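Local coordinates for YfkN protein (Bacillus subtilis subsp. subtilis, PDB 3GVE) that belongs to the calcineurin-like phosphoesterase family of metal-binding proteins and carries a manganese ion and a magnesium ion side by side, bridged by a shared ligand, at residues A257-A260 with Q264-V267; Q48-Q53 with L287-L292; Y146-K151 with E206-I211. One frame throughout, in Å; residues are numbered along the deposited sequence. Where two conformers were deposited one is given.

Interaction 1: residues A257-A260 with Q264-V267; sequences AEYA and QFNV
The rings of Tyr259 and Phe265 lie nearly parallel, their planes 17° apart, but they are slid so far that they barely overlap: the centroids are 5.0 Å apart. What overlap there is comes at one side of each ring. Tyr259 CD1 sits over one face of the Phe265 ring, 3.5 Å from Phe265 CE1, and Tyr259 CB closes on Phe265 CD1 at 3.7 Å. The phenol also meets the ring of Phe254 edge-to-face. In both aromatics CG stands anti to the carbonyl carbon (chi1 -63° in Tyr259, -72° in Phe265), which brings the rings together although the side chains cross at a slant.

Val267 makes the other end of the contact, mainly through CG2. This methyl packs against the peptide link after Tyr259, 3.4 Å from Ala260 N, and touches Ala260 CB at 4.0 Å. That link belongs to a tight turn in which Ala260 N donates to Ala257 O.

The 3-10 turn 257-259 follows strand 253-254, and strand 265-266 begins after a four-residue link beyond Ala260. Phe265 also packs on Ile272 of strand 271-272, the antiparallel partner of 265-266, while Ile219 from another loop touches both aromatic side chains at this surface site.

Interaction 2: residues Q48-Q53 with L287-L292; sequences QKHREQ and LGVIDL
His50 and Val289 meet through a CH-pi contact: Val289 CG2 lies over one face of the imidazole, 4.0 Å from the ring centroid and 18° off the ring normal. The methyl is displaced toward the rim, so its nearest ring atom is His50 CE1, at 3.8 Å. The other methyl takes a lesser part, Val289 CG1 being 4.1 Å from His50 ND1. Leu287, two residues earlier on the same side of the strand, supplies the second apolar touch, with its CD2 4.0 Å from His50 CD2. This approach is oblique to the imidazole plane, and the histidine and leucine side chains run alongside one another in opposite senses. The contact is small, 114 Å² summed over both sides, and is made by van der Waals and CH-pi contact alone between the two segments.

One shell out, beyond the two segments, the polar end of the histidine is held by Glu311, whose OE1 is hydrogen-bonded to His50 NE2. Through OE2 the same outside carboxylate also pairs with Lys49 NZ in a salt bridge, so neighbouring helix residues share one acceptor group. Glu311 itself is tied by backbone hydrogen bonding to Leu287, which ties the acid that holds the imidazole to the strand that packs against it. The histidine side chain leaves the helix with CG anti to its carbonyl carbon (chi1 -78°), directing the ring at the strand. Leu15 touches both His50 and Val289, and Leu46 and Ile47 add further contacts to Leu287 from the preceding helical turn.

The arrangement thus packs helix 40-53 on strand 286-297, an inner strand of a four-stranded mixed sheet. Antiparallel strands 9-17 and 300-312 flank it, and strand 57-61, which follows the helix, lies beyond 9-17 at the sheet edge.

Interaction 3: residues Y146-K151 with E206-I211; sequences YVINEK and EGADVI
Ile148 meets Glu206 with its side chain crossing the glutamate's at about a right angle, and the meeting point is the terminal methyl: Ile148 CD1 lies 3.7 Å from Glu206 CB. The same methyl reaches Ala208, with CD1 4.0 Å from Ala208 CB, while Ile148 CG1 stands slightly farther off. One branch of the isoleucine therefore spans two residues of the opposing segment. With CG1 anti to the carbonyl carbon (chi1 -60°) and an extended second torsion, the branch is stretched out far enough to place CD1 between them.

Tyr146 approaches the glutamate at its next carbon. The phenol oxygen OH is 3.6 Å from Glu206 CG, a van der Waals contact with an aliphatic carbon. These side chains too cross at roughly a right angle, yet the aromatic ring and the carboxylate are turned only 20° apart in plane. Glu206 is bent at chi2 (-64°), and its CB points toward the strand whereas the carboxylate leads away from it. The part of Glu206 presented to 146-151 is accordingly its hydrocarbon stem, on which the tyrosine and isoleucine converge.

Around these contacts, Met203 and Thr199 of helix 192-205 also pack on Tyr146, and Lys164 of strand 160-170 touches Ile148. Strand 146-154 pairs antiparallel with strand 160-170.

The segment facing Ile148 follows helix 192-205, whose C-terminus is closed by a Schellman motif: Gly207, at positive phi, is the C-prime residue, with Ala208 N bonded to Met203 O and Gly207 N to Lys204 O. The helix lies in the connection between parallel strands 160-170 and 210-215, a beta-alpha-beta crossover on one sheet, consistent with the helix-covered two-sheet sandwich of the calcineurin-like phosphoesterases.

In the fold
Interactions 2 and 3 touch directly: Leu292 CD1 of the strand in interaction 2 packs 4.0 Å from Val210 CG1 of interaction 3, although their centres are 20 Å apart. Since strands 286-297 and 210-215 belong to different sheets, this packing joins the two. Interaction 1 stands apart, about 10 Å from interaction 2 and 16 Å from interaction 3 between nearest atoms, but reaches the same sheet as interaction 3. In sequence, the pairing of 48-53 with 287-292 encloses both other contacts. None of the contacts contains a metal ligand; manganese is bound by Asp19, His21, Asp64 and His251, and magnesium by Asp64, Asn108, His216 and His249.

Interaction 1: residues A257-A260 with Q264-V267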
loop_
_atom_site.group_PDB
_atom_site.type_symbol
_atom_site.label_atom_id
_atom_site.label_comp_id
_atom_site.label_asym_id
_atom_site.label_seq_id
_atom_site.Cartn_x
_atom_site.Cartn_y
_atom_site.Cartn_z
ATOM N N ALA A 257 -2.267 0.303 23.473
ATOM C CA ALA A 257 -3.085 0.965 24.470
ATOM C C ALA A 257 -4.601 1.044 24.181
ATOM O O ALA A 257 -5.377 1.125 25.100
ATOM C CB ALA A 257 -2.524 2.345 24.719
ATOM N N GLU A 258 -4.970 1.028 22.937
ATOM C CA GLU A 258 -6.355 1.054 22.571
ATOM C C GLU A 258 -7.160 -0.097 23.232
ATOM O O GLU A 258 -8.348 0.019 23.493
ATOM C CB GLU A 258 -6.401 0.978 21.061
ATOM C CG GLU A 258 -7.701 0.697 20.481
ATOM C CD GLU A 258 -7.569 0.468 19.022
ATOM O OE1 GLU A 258 -6.430 0.493 18.483
ATOM O OE2 GLU A 258 -8.607 0.300 18.411
ATOM N N TYR A 259 -6.494 -1.206 23.530
ATOM C CA TYR A 259 -7.190 -2.385 24.062
ATOM C C TYR A 259 -7.317 -2.415 25.584
ATOM O O TYR A 259 -7.945 -3.283 26.151
ATOM C CB TYR A 259 -6.520 -3.667 23.556
ATOM C CG TYR A 259 -6.610 -3.782 22.064
ATOM C CD1 TYR A 259 -7.739 -4.289 21.453
ATOM C CD2 TYR A 259 -5.563 -3.375 21.268
ATOM C CE1 TYR A 259 -7.801 -4.393 20.080
ATOM C CE2 TYR A 259 -5.638 -3.454 19.906
ATOM C CZ TYR A 259 -6.741 -3.966 19.319
ATOM O OH TYR A 259 -6.797 -4.058 17.958
ATOM N N ALA A 260 -6.726 -1.434 26.233
ATOM C CA ALA A 260 -6.797 -1.356 27.707
ATOM C C ALA A 260 -8.258 -1.138 28.127
ATOM O O ALA A 260 -8.865 -0.218 27.647
ATOM C CB ALA A 260 -5.932 -0.204 28.188
ATOM N N GLN A 264 -11.160 -9.192 28.624
ATOM C CA GLN A 264 -10.327 -10.298 28.149
ATOM C C GLN A 264 -8.915 -9.869 27.764
ATOM O O GLN A 264 -8.043 -10.692 27.640
ATOM C CB GLN A 264 -10.981 -11.033 26.969
ATOM C CG GLN A 264 -12.226 -11.780 27.345
ATOM C CD GLN A 264 -11.930 -12.656 28.517
ATOM O OE1 GLN A 264 -11.088 -13.527 28.439
ATOM N NE2 GLN A 264 -12.539 -12.362 29.631
ATOM N N PHE A 265 -8.710 -8.572 27.569
ATOM C CA PHE A 265 -7.414 -8.046 27.159
ATOM C C PHE A 265 -6.562 -7.629 28.364
ATOM O O PHE A 265 -7.051 -7.055 29.305
ATOM C CB PHE A 265 -7.604 -6.844 26.218
ATOM C CG PHE A 265 -8.112 -7.216 24.833
ATOM C CD1 PHE A 265 -7.244 -7.308 23.751
ATOM C CD2 PHE A 265 -9.454 -7.466 24.621
ATOM C CE1 PHE A 265 -7.706 -7.632 22.488
ATOM C CE2 PHE A 265 -9.927 -7.814 23.349
ATOM C CZ PHE A 265 -9.042 -7.886 22.275
ATOM N N ASN A 266 -5.273 -7.923 28.299
ATOM C CA ASN A 266 -4.280 -7.393 29.227
ATOM C C ASN A 266 -3.130 -6.801 28.396
ATOM O O ASN A 266 -2.311 -7.516 27.839
ATOM C CB ASN A 266 -3.795 -8.486 30.178
ATOM C CG ASN A 266 -2.861 -7.955 31.257
ATOM O OD1 ASN A 266 -2.086 -7.063 31.013
ATOM N ND2 ASN A 266 -2.943 -8.521 32.445
ATOM N N VAL A 267 -3.110 -5.478 28.295
ATOM C CA VAL A 267 -2.118 -4.764 27.513
ATOM C C VAL A 267 -0.718 -4.885 28.063
ATOM O O VAL A 267 0.208 -5.101 27.314
ATOM C CB VAL A 267 -2.526 -3.296 27.220
ATOM C CG1 VAL A 267 -1.429 -2.591 26.475
ATOM C CG2 VAL A 267 -3.893 -3.237 26.498
#

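Interaction 2: residues Q48-Q53 with L287-L292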
loop_
_atom_site.group_PDB
_atom_site.type_symbol
_atom_site.label_atom_id
_atom_site.label_comp_id
_atom_site.label_asym_id
_atom_site.label_seq_id
_atom_site.Cartn_x
_atom_site.Cartn_y
_atom_site.Cartn_z
ATOM N N GLN A 48 18.325 -11.305 15.256
ATOM C CA GLN A 48 19.650 -11.674 15.737
ATOM C C GLN A 48 19.811 -11.256 17.194
ATOM O O GLN A 48 20.272 -12.028 18.014
ATOM C CB GLN A 48 20.751 -11.022 14.889
ATOM C CG GLN A 48 22.146 -11.498 15.303
ATOM C CD GLN A 48 23.248 -10.945 14.449
ATOM O OE1 GLN A 48 23.112 -10.802 13.239
ATOM N NE2 GLN A 48 24.375 -10.663 15.080
ATOM N N LYS A 49 19.404 -10.040 17.503
ATOM C CA LYS A 49 19.515 -9.561 18.872
ATOM C C LYS A 49 18.746 -10.449 19.864
ATOM O O LYS A 49 19.259 -10.827 20.897
ATOM C CB LYS A 49 19.035 -8.122 18.991
ATOM C CG LYS A 49 18.994 -7.657 20.438
ATOM C CD LYS A 49 18.684 -6.216 20.510
ATOM C CE LYS A 49 17.207 -5.959 20.385
ATOM N NZ LYS A 49 16.887 -4.644 20.959
ATOM N N HIS A 50 17.500 -10.777 19.535
ATOM C CA HIS A 50 16.700 -11.596 20.431
ATOM C C HIS A 50 17.239 -13.021 20.548
ATOM O O HIS A 50 17.241 -13.588 21.623
ATOM C CB HIS A 50 15.232 -11.529 20.016
ATOM C CG HIS A 50 14.573 -10.268 20.444
ATOM N ND1 HIS A 50 13.968 -10.132 21.673
ATOM C CD2 HIS A 50 14.470 -9.067 19.836
ATOM C CE1 HIS A 50 13.509 -8.904 21.793
ATOM N NE2 HIS A 50 13.801 -8.235 20.693
ATOM N N ARG A 51 17.741 -13.572 19.451
ATOM C CA ARG A 51 18.362 -14.889 19.492
ATOM C C ARG A 51 19.556 -14.902 20.458
ATOM O O ARG A 51 19.789 -15.883 21.127
ATOM C CB ARG A 51 18.785 -15.358 18.093
ATOM C CG ARG A 51 17.644 -15.985 17.283
ATOM C CD ARG A 51 18.112 -16.437 15.913
ATOM N NE ARG A 51 17.209 -17.448 15.372
ATOM C CZ ARG A 51 16.959 -17.628 14.084
ATOM N NH1 ARG A 51 17.504 -16.852 13.170
ATOM N NH2 ARG A 51 16.164 -18.612 13.708
ATOM N N GLU A 52 20.296 -13.801 20.519
ATOM C CA GLU A 52 21.442 -13.724 21.433
ATOM C C GLU A 52 21.016 -13.713 22.895
ATOM O O GLU A 52 21.793 -14.029 23.763
ATOM C CB GLU A 52 22.276 -12.477 21.143
ATOM C CG GLU A 52 22.985 -12.514 19.809
ATOM C CD GLU A 52 23.486 -11.149 19.342
ATOM O OE1 GLU A 52 23.154 -10.125 19.950
ATOM O OE2 GLU A 52 24.205 -11.150 18.354
ATOM N N GLN A 53 19.778 -13.337 23.154
ATOM C CA GLN A 53 19.285 -13.248 24.516
ATOM C C GLN A 53 18.775 -14.562 25.086
ATOM O O GLN A 53 18.743 -14.722 26.290
ATOM C CB GLN A 53 18.202 -12.197 24.604
ATOM C CG GLN A 53 18.731 -10.792 24.434
ATOM C CD GLN A 53 17.617 -9.815 24.202
ATOM O OE1 GLN A 53 16.461 -10.137 24.425
ATOM N NE2 GLN A 53 17.941 -8.642 23.723
ATOM N N LEU A 287 9.091 -6.539 15.054
ATOM C CA LEU A 287 9.214 -7.967 15.321
ATOM C C LEU A 287 8.301 -8.302 16.506
ATOM O O LEU A 287 8.280 -7.590 17.500
ATOM C CB LEU A 287 10.648 -8.303 15.702
ATOM C CG LEU A 287 10.932 -9.788 15.934
ATOM C CD1 LEU A 287 10.785 -10.553 14.630
ATOM C CD2 LEU A 287 12.328 -9.971 16.532
ATOM N N GLY A 288 7.563 -9.399 16.403
ATOM C CA GLY A 288 6.766 -9.884 17.521
ATOM C C GLY A 288 7.620 -10.769 18.408
ATOM O O GLY A 288 8.440 -11.523 17.931
ATOM N N VAL A 289 7.387 -10.679 19.710
ATOM C CA VAL A 289 8.164 -11.435 20.688
ATOM C C VAL A 289 7.220 -11.966 21.749
ATOM O O VAL A 289 6.601 -11.201 22.453
ATOM C CB VAL A 289 9.269 -10.556 21.357
ATOM C CG1 VAL A 289 10.096 -11.381 22.339
ATOM C CG2 VAL A 289 10.163 -9.919 20.303
ATOM N N ILE A 290 7.119 -13.285 21.839
ATOM C CA ILE A 290 6.369 -13.916 22.915
ATOM C C ILE A 290 7.311 -14.713 23.814
ATOM O O ILE A 290 8.092 -15.510 23.347
ATOM C CB ILE A 290 5.266 -14.840 22.362
ATOM C CG1 ILE A 290 4.174 -13.988 21.708
ATOM C CG2 ILE A 290 4.707 -15.728 23.443
ATOM C CD1 ILE A 290 3.038 -14.793 21.099
ATOM N N ASP A 291 7.212 -14.463 25.111
ATOM C CA ASP A 291 7.973 -15.208 26.111
ATOM C C ASP A 291 7.015 -16.126 26.849
ATOM O O ASP A 291 5.976 -15.703 27.307
ATOM C CB ASP A 291 8.679 -14.247 27.073
ATOM C CG ASP A 291 9.764 -13.443 26.377
ATOM O OD1 ASP A 291 10.768 -14.027 25.986
ATOM O OD2 ASP A 291 9.576 -12.233 26.181
ATOM N N LEU A 292 7.383 -17.397 26.910
ATOM C CA LEU A 292 6.660 -18.400 27.693
ATOM C C LEU A 292 7.561 -18.917 28.805
ATOM O O LEU A 292 8.687 -19.288 28.552
ATOM C CB LEU A 292 6.245 -19.578 26.819
ATOM C CG LEU A 292 5.318 -19.278 25.629
ATOM C CD1 LEU A 292 4.957 -20.528 24.850
ATOM C CD2 LEU A 292 4.070 -18.506 26.085
#

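Interaction 3: residues Y146-K151 with E206-I211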
loop_
_atom_site.group_PDB
_atom_site.type_symbol
_atom_site.label_atom_id
_atom_site.label_comp_id
_atom_site.label_asym_id
_atom_site.label_seq_id
_atom_site.Cartn_x
_atom_site.Cartn_y
_atom_site.Cartn_z
ATOM N N TYR A 146 -0.664 -29.107 10.400
ATOM C CA TYR A 146 0.093 -28.737 11.575
ATOM C C TYR A 146 1.345 -29.592 11.526
ATOM O O TYR A 146 1.394 -30.527 10.746
ATOM C CB TYR A 146 -0.712 -29.002 12.858
ATOM C CG TYR A 146 -0.932 -30.474 13.146
ATOM C CD1 TYR A 146 0.034 -31.221 13.789
ATOM C CD2 TYR A 146 -2.101 -31.114 12.766
ATOM C CE1 TYR A 146 -0.150 -32.575 14.052
ATOM C CE2 TYR A 146 -2.288 -32.471 13.027
ATOM C CZ TYR A 146 -1.306 -33.184 13.670
ATOM O OH TYR A 146 -1.482 -34.529 13.926
ATOM N N VAL A 147 2.295 -29.209 12.374
ATOM C CA VAL A 147 3.535 -30.037 12.554
ATOM C C VAL A 147 3.845 -29.982 14.015
ATOM O O VAL A 147 3.530 -28.996 14.705
ATOM C CB VAL A 147 4.690 -29.539 11.667
ATOM C CG1 VAL A 147 4.363 -29.654 10.203
ATOM C CG2 VAL A 147 5.128 -28.197 12.084
ATOM N N ILE A 148 4.447 -31.002 14.474
ATOM C CA ILE A 148 4.984 -31.104 15.828
ATOM C C ILE A 148 6.455 -31.502 15.779
ATOM O O ILE A 148 6.801 -32.478 15.149
ATOM C CB ILE A 148 4.185 -32.131 16.671
ATOM C CG1 ILE A 148 2.727 -31.718 16.765
ATOM C CG2 ILE A 148 4.760 -32.258 18.062
ATOM C CD1 ILE A 148 1.820 -32.834 17.253
ATOM N N ASN A 149 7.301 -30.717 16.435
ATOM C CA ASN A 149 8.740 -30.956 16.495
ATOM C C ASN A 149 9.139 -31.123 17.944
ATOM O O ASN A 149 8.798 -30.310 18.778
ATOM C CB ASN A 149 9.527 -29.773 15.933
ATOM C CG ASN A 149 9.194 -29.468 14.516
ATOM O OD1 ASN A 149 8.991 -30.359 13.726
ATOM N ND2 ASN A 149 9.135 -28.188 14.187
ATOM N N GLU A 150 9.856 -32.196 18.234
ATOM C CA GLU A 150 10.396 -32.380 19.561
ATOM C C GLU A 150 11.679 -31.563 19.663
ATOM O O GLU A 150 12.630 -31.801 18.946
ATOM C CB GLU A 150 10.666 -33.849 19.855
ATOM C CG GLU A 150 11.097 -34.073 21.297
ATOM C CD GLU A 150 11.263 -35.537 21.634
ATOM O OE1 GLU A 150 10.566 -36.009 22.538
ATOM O OE2 GLU A 150 12.097 -36.192 20.996
ATOM N N LYS A 151 11.665 -30.584 20.554
ATOM C CA LYS A 151 12.786 -29.682 20.755
ATOM C C LYS A 151 13.527 -30.023 22.046
ATOM O O LYS A 151 12.894 -30.307 23.043
ATOM C CB LYS A 151 12.270 -28.237 20.862
ATOM C CG LYS A 151 11.422 -27.764 19.706
ATOM C CD LYS A 151 12.127 -27.982 18.399
ATOM C CE LYS A 151 13.067 -26.877 18.099
ATOM N NZ LYS A 151 13.683 -27.129 16.771
ATOM N N GLU A 206 -1.165 -36.425 19.375
ATOM C CA GLU A 206 0.182 -36.674 18.912
ATOM C C GLU A 206 1.282 -36.117 19.804
ATOM O O GLU A 206 2.488 -36.216 19.415
ATOM C CB GLU A 206 0.337 -36.224 17.440
ATOM C CG GLU A 206 -0.669 -36.854 16.503
ATOM C CD GLU A 206 -0.514 -38.398 16.400
ATOM O OE1 GLU A 206 0.587 -38.915 16.730
ATOM O OE2 GLU A 206 -1.510 -39.051 15.956
ATOM N N GLY A 207 0.925 -35.598 20.959
ATOM C CA GLY A 207 1.923 -35.260 21.944
ATOM C C GLY A 207 2.363 -33.816 22.052
ATOM O O GLY A 207 3.244 -33.512 22.808
ATOM N N ALA A 208 1.727 -32.922 21.317
ATOM C CA ALA A 208 2.119 -31.517 21.421
ATOM C C ALA A 208 2.039 -31.027 22.858
ATOM O O ALA A 208 1.020 -31.153 23.484
ATOM C CB ALA A 208 1.248 -30.640 20.513
ATOM N N ASP A 209 3.132 -30.460 23.346
ATOM C CA ASP A 209 3.185 -29.847 24.674
ATOM C C ASP A 209 2.868 -28.349 24.635
ATOM O O ASP A 209 2.288 -27.810 25.558
ATOM C CB ASP A 209 4.567 -30.030 25.285
ATOM C CG ASP A 209 4.883 -31.466 25.578
ATOM O OD1 ASP A 209 4.046 -32.118 26.231
ATOM O OD2 ASP A 209 5.947 -31.905 25.152
ATOM N N VAL A 210 3.302 -27.691 23.567
ATOM C CA VAL A 210 3.103 -26.255 23.353
ATOM C C VAL A 210 2.554 -26.091 21.951
ATOM O O VAL A 210 3.077 -26.673 21.032
ATOM C CB VAL A 210 4.433 -25.485 23.459
ATOM C CG1 VAL A 210 4.240 -24.007 23.093
ATOM C CG2 VAL A 210 5.016 -25.623 24.864
ATOM N N ILE A 211 1.484 -25.323 21.810
ATOM C CA ILE A 211 0.854 -25.121 20.510
ATOM C C ILE A 211 0.893 -23.632 20.137
ATOM O O ILE A 211 0.403 -22.788 20.885
ATOM C CB ILE A 211 -0.614 -25.651 20.486
ATOM C CG1 ILE A 211 -0.634 -27.191 20.568
ATOM C CG2 ILE A 211 -1.334 -25.174 19.217
ATOM C CD1 ILE A 211 -2.019 -27.794 20.674
#